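Local coordinates for dihydrocoumarin hydrolase, AncDHCH1 (Pseudomonas sp., PDB 6C2C), which probably hydrolyses the lactone dihydrocoumarin at a two-zinc centre, as an apparently ancestral relative of methyl-parathion hydrolase in the metallo-beta-lactamase superfamily, at residues Glu114-His119 / Asp192-Ile197; Ala139-Asp144 / Gly182-Phe187. All coordinates share one frame; numbering follows the deposited sequence. Where two conformers were deposited one is given.

Contact 1. Residues Glu114-His119 / Asp192-Ile197. With ZN (zinc ion), chain D.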
ATOM      1  N   GLU A 114      11.693   1.363 -12.090  1.00 11.11           N
ATOM      2  CA  GLU A 114      10.347   0.941 -12.449  1.00 11.02           C
ATOM      3  C   GLU A 114       9.517   1.124 -11.201  1.00  9.37           C
ATOM      4  O   GLU A 114      10.013   0.981 -10.079  1.00 10.00           O
ATOM      5  CB  GLU A 114      10.288  -0.516 -12.970  1.00 12.58           C
ATOM      6  CG  GLU A 114      11.166  -0.672 -14.224  1.00 12.43           C
ATOM      7  CD  GLU A 114      10.849  -1.889 -15.059  1.00 15.39           C
ATOM      8  OE1 GLU A 114      11.479  -2.028 -16.138  1.00 18.01           O
ATOM      9  OE2 GLU A 114       9.966  -2.679 -14.688  1.00 11.95           O
ATOM     10  N   ILE A 115       8.237   1.439 -11.419  1.00  8.88           N
ATOM     11  CA  ILE A 115       7.279   1.627 -10.323  1.00  9.02           C
ATOM     12  C   ILE A 115       6.090   0.748 -10.661  1.00 10.95           C
ATOM     13  O   ILE A 115       5.552   0.832 -11.765  1.00 11.01           O
ATOM     14  CB  ILE A 115       6.860   3.104 -10.193  1.00  9.39           C
ATOM     15  CG1 ILE A 115       8.106   3.921  -9.784  1.00  9.05           C
ATOM     16  CG2 ILE A 115       5.715   3.211  -9.154  1.00  9.29           C
ATOM     17  CD1 ILE A 115       7.856   5.497  -9.831  1.00 11.44           C
ATOM     18  N   TYR A 116       5.693  -0.119  -9.730  1.00  8.10           N
ATOM     19  CA  TYR A 116       4.556  -1.022  -9.936  1.00  9.09           C
ATOM     20  C   TYR A 116       3.414  -0.597  -9.025  1.00 10.03           C
ATOM     21  O   TYR A 116       3.588  -0.396  -7.831  1.00 10.63           O
ATOM     22  CB  TYR A 116       4.930  -2.490  -9.665  1.00 12.31           C
ATOM     23  CG  TYR A 116       6.125  -2.965 -10.486  1.00 10.28           C
ATOM     24  CD1 TYR A 116       6.397  -2.453 -11.750  1.00  8.40           C
ATOM     25  CD2 TYR A 116       6.994  -3.892  -9.945  1.00 13.50           C
ATOM     26  CE1 TYR A 116       7.529  -2.909 -12.514  1.00 10.81           C
ATOM     27  CE2 TYR A 116       8.119  -4.341 -10.696  1.00 13.85           C
ATOM     28  CZ  TYR A 116       8.363  -3.779 -11.935  1.00 11.67           C
ATOM     29  OH  TYR A 116       9.510  -4.273 -12.603  1.00 11.77           O
ATOM     30  N   ILE A 117       2.250  -0.343  -9.622  1.00  9.93           N
ATOM     31  CA  ILE A 117       1.104   0.201  -8.915  1.00 10.03           C
ATOM     32  C   ILE A 117       0.111  -0.925  -8.648  1.00  9.43           C
ATOM     33  O   ILE A 117      -0.349  -1.604  -9.586  1.00 10.44           O
ATOM     34  CB  ILE A 117       0.471   1.306  -9.769  1.00 10.43           C
ATOM     35  CG1 ILE A 117       1.443   2.474  -9.955  1.00  9.84           C
ATOM     36  CG2 ILE A 117      -0.857   1.724  -9.161  1.00 10.79           C
ATOM     37  CD1 ILE A 117       1.872   3.102  -8.599  1.00 11.51           C
ATOM     38  N   THR A 118      -0.223  -1.161  -7.371  1.00  8.41           N
ATOM     39  CA  THR A 118      -1.184  -2.234  -7.102  1.00  8.79           C
ATOM     40  C   THR A 118      -2.571  -1.870  -7.637  1.00  9.64           C
ATOM     41  O   THR A 118      -3.247  -2.708  -8.222  1.00 11.17           O
ATOM     42  CB  THR A 118      -1.265  -2.529  -5.588  1.00  9.87           C
ATOM     43  OG1 THR A 118      -1.667  -1.339  -4.862  1.00 11.32           O
ATOM     44  CG2 THR A 118       0.069  -3.094  -5.058  1.00  9.87           C
ATOM     45  N   HIS A 119      -2.946  -0.602  -7.525  1.00  9.54           N
ATOM     46  CA  HIS A 119      -4.204  -0.102  -8.050  1.00 12.12           C
ATOM     47  C   HIS A 119      -4.179   1.415  -8.001  1.00 11.22           C
ATOM     48  O   HIS A 119      -3.401   2.012  -7.249  1.00 10.74           O
ATOM     49  CB  HIS A 119      -5.403  -0.646  -7.258  1.00 10.47           C
ATOM     50  CG  HIS A 119      -5.481  -0.224  -5.817  1.00  9.79           C
ATOM     51  ND1 HIS A 119      -4.491  -0.501  -4.883  1.00 10.81           N
ATOM     52  CD2 HIS A 119      -6.466   0.431  -5.148  1.00 10.39           C
ATOM     53  CE1 HIS A 119      -4.860  -0.028  -3.697  1.00 11.66           C
ATOM     54  NE2 HIS A 119      -6.073   0.514  -3.810  1.00  9.28           N
ATOM     55  N   ASP A 192       5.454 -11.474 -15.932  1.00 11.57           N
ATOM     56  CA  ASP A 192       6.800 -11.396 -15.378  1.00 13.69           C
ATOM     57  C   ASP A 192       7.171  -9.928 -15.630  1.00 15.02           C
ATOM     58  O   ASP A 192       6.944  -9.424 -16.729  1.00 17.42           O
ATOM     59  CB  ASP A 192       7.752 -12.329 -16.117  1.00 14.23           C
ATOM     60  CG  ASP A 192       7.524 -13.788 -15.772  1.00 18.35           C
ATOM     61  OD1 ASP A 192       6.676 -14.068 -14.898  1.00 20.00           O
ATOM     62  OD2 ASP A 192       8.193 -14.654 -16.373  1.00 27.31           O
ATOM     63  N   LEU A 193       7.732  -9.238 -14.638  1.00 12.91           N
ATOM     64  CA  LEU A 193       8.036  -7.830 -14.800  1.00 13.11           C
ATOM     65  C   LEU A 193       9.532  -7.597 -14.936  1.00 15.01           C
ATOM     66  O   LEU A 193       9.996  -7.031 -15.945  1.00 15.66           O
ATOM     67  CB  LEU A 193       7.472  -7.003 -13.619  1.00 12.14           C
ATOM     68  CG  LEU A 193       5.940  -7.127 -13.559  1.00 12.97           C
ATOM     69  CD1 LEU A 193       5.430  -6.382 -12.295  1.00 14.56           C
ATOM     70  CD2 LEU A 193       5.302  -6.500 -14.795  1.00 15.23           C
ATOM     71  N   VAL A 194      10.291  -8.007 -13.927  1.00 13.66           N
ATOM     72  CA  VAL A 194      11.756  -8.043 -13.987  1.00 13.31           C
ATOM     73  C   VAL A 194      12.159  -9.305 -13.252  1.00 15.99           C
ATOM     74  O   VAL A 194      11.343  -9.882 -12.526  1.00 14.53           O
ATOM     75  CB  VAL A 194      12.413  -6.807 -13.330  1.00 14.21           C
ATOM     76  CG1 VAL A 194      12.144  -5.495 -14.121  1.00 16.97           C
ATOM     77  CG2 VAL A 194      12.030  -6.698 -11.824  1.00 13.52           C
ATOM     78  N   PRO A 195      13.363  -9.809 -13.484  1.00 15.08           N
ATOM     79  CA  PRO A 195      13.789 -11.005 -12.751  1.00 12.47           C
ATOM     80  C   PRO A 195      13.573 -10.811 -11.257  1.00 14.54           C
ATOM     81  O   PRO A 195      14.009  -9.809 -10.682  1.00 16.38           O
ATOM     82  CB  PRO A 195      15.278 -11.122 -13.128  1.00 16.65           C
ATOM     83  CG  PRO A 195      15.326 -10.562 -14.562  1.00 17.13           C
ATOM     84  CD  PRO A 195      14.370  -9.361 -14.468  1.00 16.02           C
ATOM     85  N   GLY A 196      12.848 -11.739 -10.661  1.00 13.55           N
ATOM     86  CA  GLY A 196      12.547 -11.668  -9.238  1.00 16.09           C
ATOM     87  C   GLY A 196      11.222 -11.008  -8.858  1.00 14.68           C
ATOM     88  O   GLY A 196      10.859 -11.059  -7.682  1.00 13.15           O
ATOM     89  N   ILE A 197      10.514 -10.350  -9.787  1.00 11.26           N
ATOM     90  CA  ILE A 197       9.228  -9.688  -9.446  1.00 10.55           C
ATOM     91  C   ILE A 197       8.198  -9.981 -10.549  1.00 11.83           C
ATOM     92  O   ILE A 197       8.415  -9.678 -11.743  1.00 12.24           O
ATOM     93  CB  ILE A 197       9.374  -8.165  -9.259  1.00 12.13           C
ATOM     94  CG1 ILE A 197      10.538  -7.867  -8.305  1.00 14.04           C
ATOM     95  CG2 ILE A 197       8.074  -7.599  -8.724  1.00 12.39           C
ATOM     96  CD1 ILE A 197      10.754  -6.353  -8.147  1.00 12.78           C
TER
HETATM   97 ZN    ZN D 402      -7.412   1.168  -2.276  1.00 16.15          ZN
HETATM   98  O   HOH W   1       8.872  -4.594 -16.446  1.00 13.39           O
HETATM   99  O   HOH W   2      -6.623   2.671  -1.456  1.00  8.83           O
HETATM  100  O   HOH W   3      -8.993   1.477  -0.734  1.00 14.26           O
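Y116 meets L193 across the contact through a CH-pi interaction: L193 CD1 sits over the middle of the tyrosine ring, 3.7 Å from its centroid and 8° off the ring normal. A leucine suits this place because its branched end presents a methyl to the flat ring. I197 adds a second methyl obliquely, CG2 lying 3.8 Å from Y116 CE2. The ring reaches both because Y116 CG lies opposite its own carbonyl carbon (chi1 -55°), which carries the phenol out toward 192-197. There V194 CG1 packs 3.3 Å from Y116 OH.

The phenol's polar end is satisfied from its own strand. Y116 OH donates to E114 OE2 over 2.7 Å, arriving 35° out of the carboxylate plane. The glutamate chain, extended beyond CG, reaches from two residues back. This bond should restrict both groups. E114 OE2 also accepts a bond from water 1 at 2.8 Å, and the water also donates to L193 O at 2.7 Å, so the polar link between the segments is indirect.

Within 192-197, L193 and V194 both face I197 in a classic beta bulge, closed by a type II turn from V194 to I197. P195 fits the turn's second position, and G196 takes the third at a positive phi, a backbone shape that glycine adopts easily.

Beyond the strand, H119 turns to the metal. H119 ND1 donates in the ring plane to T118 OG1 at 2.9 Å, which orients the imidazole, while H119 NE2 binds zinc at 2.1 Å; H121, H205 and D226 complete the protein ligands. The contact thus joins the two sheets of the metallo-beta-lactamase sandwich, just before the HxHxDH metal-binding motif that H119 opens.

Contact 2. Residues Ala139-Asp144 / Gly182-Phe187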
ATOM      1  N   ALA A 139      11.717   6.707 -14.100  1.00 12.20           N
ATOM      2  CA  ALA A 139      10.999   5.450 -13.899  1.00 11.91           C
ATOM      3  C   ALA A 139       9.977   5.162 -15.011  1.00 11.86           C
ATOM      4  O   ALA A 139       9.325   6.074 -15.555  1.00 12.40           O
ATOM      5  CB  ALA A 139      10.293   5.479 -12.528  1.00 11.68           C
ATOM      6  N   VAL A 140       9.867   3.889 -15.341  1.00 11.79           N
ATOM      7  CA  VAL A 140       8.727   3.383 -16.094  1.00 10.38           C
ATOM      8  C   VAL A 140       7.681   2.911 -15.085  1.00  9.64           C
ATOM      9  O   VAL A 140       7.999   2.126 -14.188  1.00 12.02           O
ATOM     10  CB  VAL A 140       9.161   2.228 -16.984  1.00 11.54           C
ATOM     11  CG1 VAL A 140       7.937   1.542 -17.682  1.00 14.37           C
ATOM     12  CG2 VAL A 140      10.186   2.675 -18.035  1.00 17.92           C
ATOM     13  N   VAL A 141       6.414   3.347 -15.261  1.00 11.62           N
ATOM     14  CA  VAL A 141       5.355   2.983 -14.326  1.00 10.11           C
ATOM     15  C   VAL A 141       4.552   1.884 -14.988  1.00 10.64           C
ATOM     16  O   VAL A 141       4.252   1.980 -16.186  1.00 11.45           O
ATOM     17  CB  VAL A 141       4.472   4.217 -14.033  1.00  8.29           C
ATOM     18  CG1 VAL A 141       3.263   3.806 -13.182  1.00 10.71           C
ATOM     19  CG2 VAL A 141       5.268   5.348 -13.347  1.00 11.38           C
ATOM     20  N   ARG A 142       4.159   0.854 -14.230  1.00 10.67           N
ATOM     21  CA  ARG A 142       3.368  -0.245 -14.770  1.00 10.19           C
ATOM     22  C   ARG A 142       2.196  -0.509 -13.851  1.00 12.89           C
ATOM     23  O   ARG A 142       2.312  -0.370 -12.634  1.00 10.66           O
ATOM     24  CB  ARG A 142       4.182  -1.517 -14.916  1.00 11.16           C
ATOM     25  CG  ARG A 142       5.522  -1.293 -15.660  1.00 10.60           C
ATOM     26  CD  ARG A 142       6.043  -2.572 -16.275  1.00 10.84           C
ATOM     27  NE  ARG A 142       5.125  -2.986 -17.358  1.00 10.78           N
ATOM     28  CZ  ARG A 142       5.327  -4.109 -18.038  1.00 10.41           C
ATOM     29  NH1 ARG A 142       6.422  -4.876 -17.788  1.00 12.45           N
ATOM     30  NH2 ARG A 142       4.451  -4.446 -18.966  1.00 11.67           N
ATOM     31  N   ALA A 143       1.060  -0.885 -14.457  1.00  8.80           N
ATOM     32  CA  ALA A 143      -0.145  -1.251 -13.728  1.00  8.47           C
ATOM     33  C   ALA A 143      -1.002  -2.058 -14.687  1.00  9.07           C
ATOM     34  O   ALA A 143      -0.720  -2.125 -15.891  1.00 10.56           O
ATOM     35  CB  ALA A 143      -0.913  -0.002 -13.267  1.00 14.75           C
ATOM     36  N   ASP A 144      -2.007  -2.725 -14.152  1.00 11.07           N
ATOM     37  CA  ASP A 144      -2.833  -3.535 -15.041  1.00 10.11           C
ATOM     38  C   ASP A 144      -3.633  -2.652 -15.983  1.00 10.36           C
ATOM     39  O   ASP A 144      -4.216  -1.646 -15.577  1.00 11.76           O
ATOM     40  CB  ASP A 144      -3.783  -4.400 -14.217  1.00 11.87           C
ATOM     41  CG  ASP A 144      -4.428  -5.503 -15.063  1.00 12.10           C
ATOM     42  OD1 ASP A 144      -5.467  -5.231 -15.684  1.00 15.16           O
ATOM     43  OD2 ASP A 144      -3.946  -6.632 -15.139  1.00 13.75           O
ATOM     44  N   GLY A 182       5.544   8.593 -22.614  1.00 16.17           N
ATOM     45  CA  GLY A 182       5.710   7.231 -23.084  1.00 17.09           C
ATOM     46  C   GLY A 182       6.280   6.301 -22.035  1.00 14.76           C
ATOM     47  O   GLY A 182       6.868   5.250 -22.372  1.00 17.15           O
ATOM     48  N   LYS A 183       6.189   6.683 -20.761  1.00 13.28           N
ATOM     49  CA  LYS A 183       6.763   5.865 -19.698  0.82  9.93           C
ATOM     50  C   LYS A 183       5.699   5.208 -18.819  1.00 11.02           C
ATOM     51  O   LYS A 183       6.000   4.813 -17.683  1.00 11.75           O
ATOM     52  CB  LYS A 183       7.771   6.662 -18.876  0.82 13.37           C
ATOM     53  CG  LYS A 183       9.191   6.585 -19.543  0.82 16.99           C
ATOM     54  CD  LYS A 183      10.206   7.456 -18.864  0.82 14.19           C
ATOM     55  CE  LYS A 183       9.889   8.998 -18.956  0.82 15.08           C
ATOM     56  NZ  LYS A 183      10.954   9.708 -18.143  0.82 15.69           N
ATOM     57  N   PHE A 184       4.477   5.039 -19.317  1.00 11.77           N
ATOM     58  CA  PHE A 184       3.499   4.165 -18.653  1.00 10.24           C
ATOM     59  C   PHE A 184       3.321   2.911 -19.503  1.00 12.35           C
ATOM     60  O   PHE A 184       2.945   3.000 -20.680  1.00 14.60           O
ATOM     61  CB  PHE A 184       2.143   4.837 -18.443  1.00 11.47           C
ATOM     62  CG  PHE A 184       1.146   3.875 -17.842  1.00 12.23           C
ATOM     63  CD1 PHE A 184       1.292   3.467 -16.522  1.00 11.78           C
ATOM     64  CD2 PHE A 184       0.158   3.298 -18.630  1.00 14.69           C
ATOM     65  CE1 PHE A 184       0.405   2.540 -15.934  1.00 12.78           C
ATOM     66  CE2 PHE A 184      -0.739   2.341 -18.099  1.00 14.14           C
ATOM     67  CZ  PHE A 184      -0.622   1.960 -16.691  1.00 13.38           C
ATOM     68  N   LYS A 185       3.659   1.755 -18.937  1.00 10.30           N
ATOM     69  CA  LYS A 185       3.717   0.488 -19.666  1.00 11.25           C
ATOM     70  C   LYS A 185       2.756  -0.504 -18.998  1.00 10.79           C
ATOM     71  O   LYS A 185       3.105  -1.144 -17.978  1.00 10.60           O
ATOM     72  CB  LYS A 185       5.171  -0.022 -19.673  1.00 11.56           C
ATOM     73  CG  LYS A 185       5.316  -1.282 -20.550  1.00 13.12           C
ATOM     74  CD  LYS A 185       6.803  -1.738 -20.571  1.00 16.05           C
ATOM     75  CE  LYS A 185       6.993  -3.035 -21.306  1.00 22.82           C
ATOM     76  NZ  LYS A 185       8.497  -3.290 -21.379  1.00 25.54           N
ATOM     77  N   PRO A 186       1.544  -0.689 -19.507  1.00 10.86           N
ATOM     78  CA  PRO A 186       0.579  -1.573 -18.831  1.00 10.45           C
ATOM     79  C   PRO A 186       0.997  -3.010 -19.021  1.00 10.11           C
ATOM     80  O   PRO A 186       1.862  -3.370 -19.833  1.00 13.62           O
ATOM     81  CB  PRO A 186      -0.767  -1.320 -19.544  1.00 11.64           C
ATOM     82  CG  PRO A 186      -0.332  -0.810 -20.928  1.00 14.95           C
ATOM     83  CD  PRO A 186       0.967  -0.035 -20.700  1.00 12.74           C
ATOM     84  N   PHE A 187       0.396  -3.848 -18.208  1.00  9.32           N
ATOM     85  CA  PHE A 187       0.423  -5.297 -18.414  1.00  9.88           C
ATOM     86  C   PHE A 187      -1.000  -5.797 -18.254  1.00 12.02           C
ATOM     87  O   PHE A 187      -1.906  -5.066 -17.803  1.00 10.78           O
ATOM     88  CB  PHE A 187       1.402  -5.987 -17.425  1.00 10.93           C
ATOM     89  CG  PHE A 187       1.122  -5.636 -15.975  1.00  9.70           C
ATOM     90  CD1 PHE A 187       0.098  -6.325 -15.290  1.00 12.75           C
ATOM     91  CD2 PHE A 187       1.832  -4.630 -15.307  1.00  9.68           C
ATOM     92  CE1 PHE A 187      -0.295  -5.992 -13.937  1.00  9.38           C
ATOM     93  CE2 PHE A 187       1.495  -4.350 -13.939  1.00  9.15           C
ATOM     94  CZ  PHE A 187       0.481  -5.000 -13.284  1.00  9.67           C
TER
HETATM   95  O   HOH W   4       9.664   8.860 -15.583  1.00 13.91           O
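R142 grips two consecutive carbonyls of the facing chain: R142 NE donates to K185 O at 2.8 Å and R142 NH2 to P186 O at 2.9 Å. Both acceptors lie in the guanidinium plane, although each N-H comes in above the plane of the carbonyl it meets. Arginine suits the place because one flat group can serve both oxygens. The connection is crossover-like: helices bring the chain back roughly parallel to strand 140-142, and the irregular second arm lines that strand's outer edge through isolated bridges, V141 with F184 and D144 with F187.

V141 makes a pair of backbone bonds, V141 N donating to K183 O at 2.9 Å and V141 O receiving K185 N at 2.8 Å. Farther on, A143 N stands too far from K185 O to bond, and R142 NE takes that carbonyl instead; F187 N then bonds A143 O at 3.1 Å.

K185, extended, lays its long apolar chain over one guanidinium face of R142 while its amine reaches outward; F187 CD2 covers the opposite face. F184 turns its ring edge to V141 CG1 and A143 CB and packs against helix 162-180. D144 caps helix 145-151 through K146 N. With CG between backbone N and carbonyl carbon (chi1 54°), the flat F187 ring suits the flat A143-D144 peptide it covers, F187 CE2 lying 3.5 Å from A143 C.

How the contacts relate
Contacts 1 and 2 share a sheet: strands 114-116 and 140-142 are parallel neighbours, with I115 probably hydrogen-bonded through its N to V140 O and through its O to R142 N. Contact 1 is the buried one. It packs side chains between the two sheets, has no direct hydrogen bond across its segments, and leads into the zinc site. Contact 2 lies at the sheet's margin and is only partly buried; there backbone bonds and an arginine run along the sheet's outer edge, and K183 and K185 lie toward the solvent-facing outside. R142 also connects them, since R142 NH1 packs 3.6 Å from L193 CD2 of contact 1.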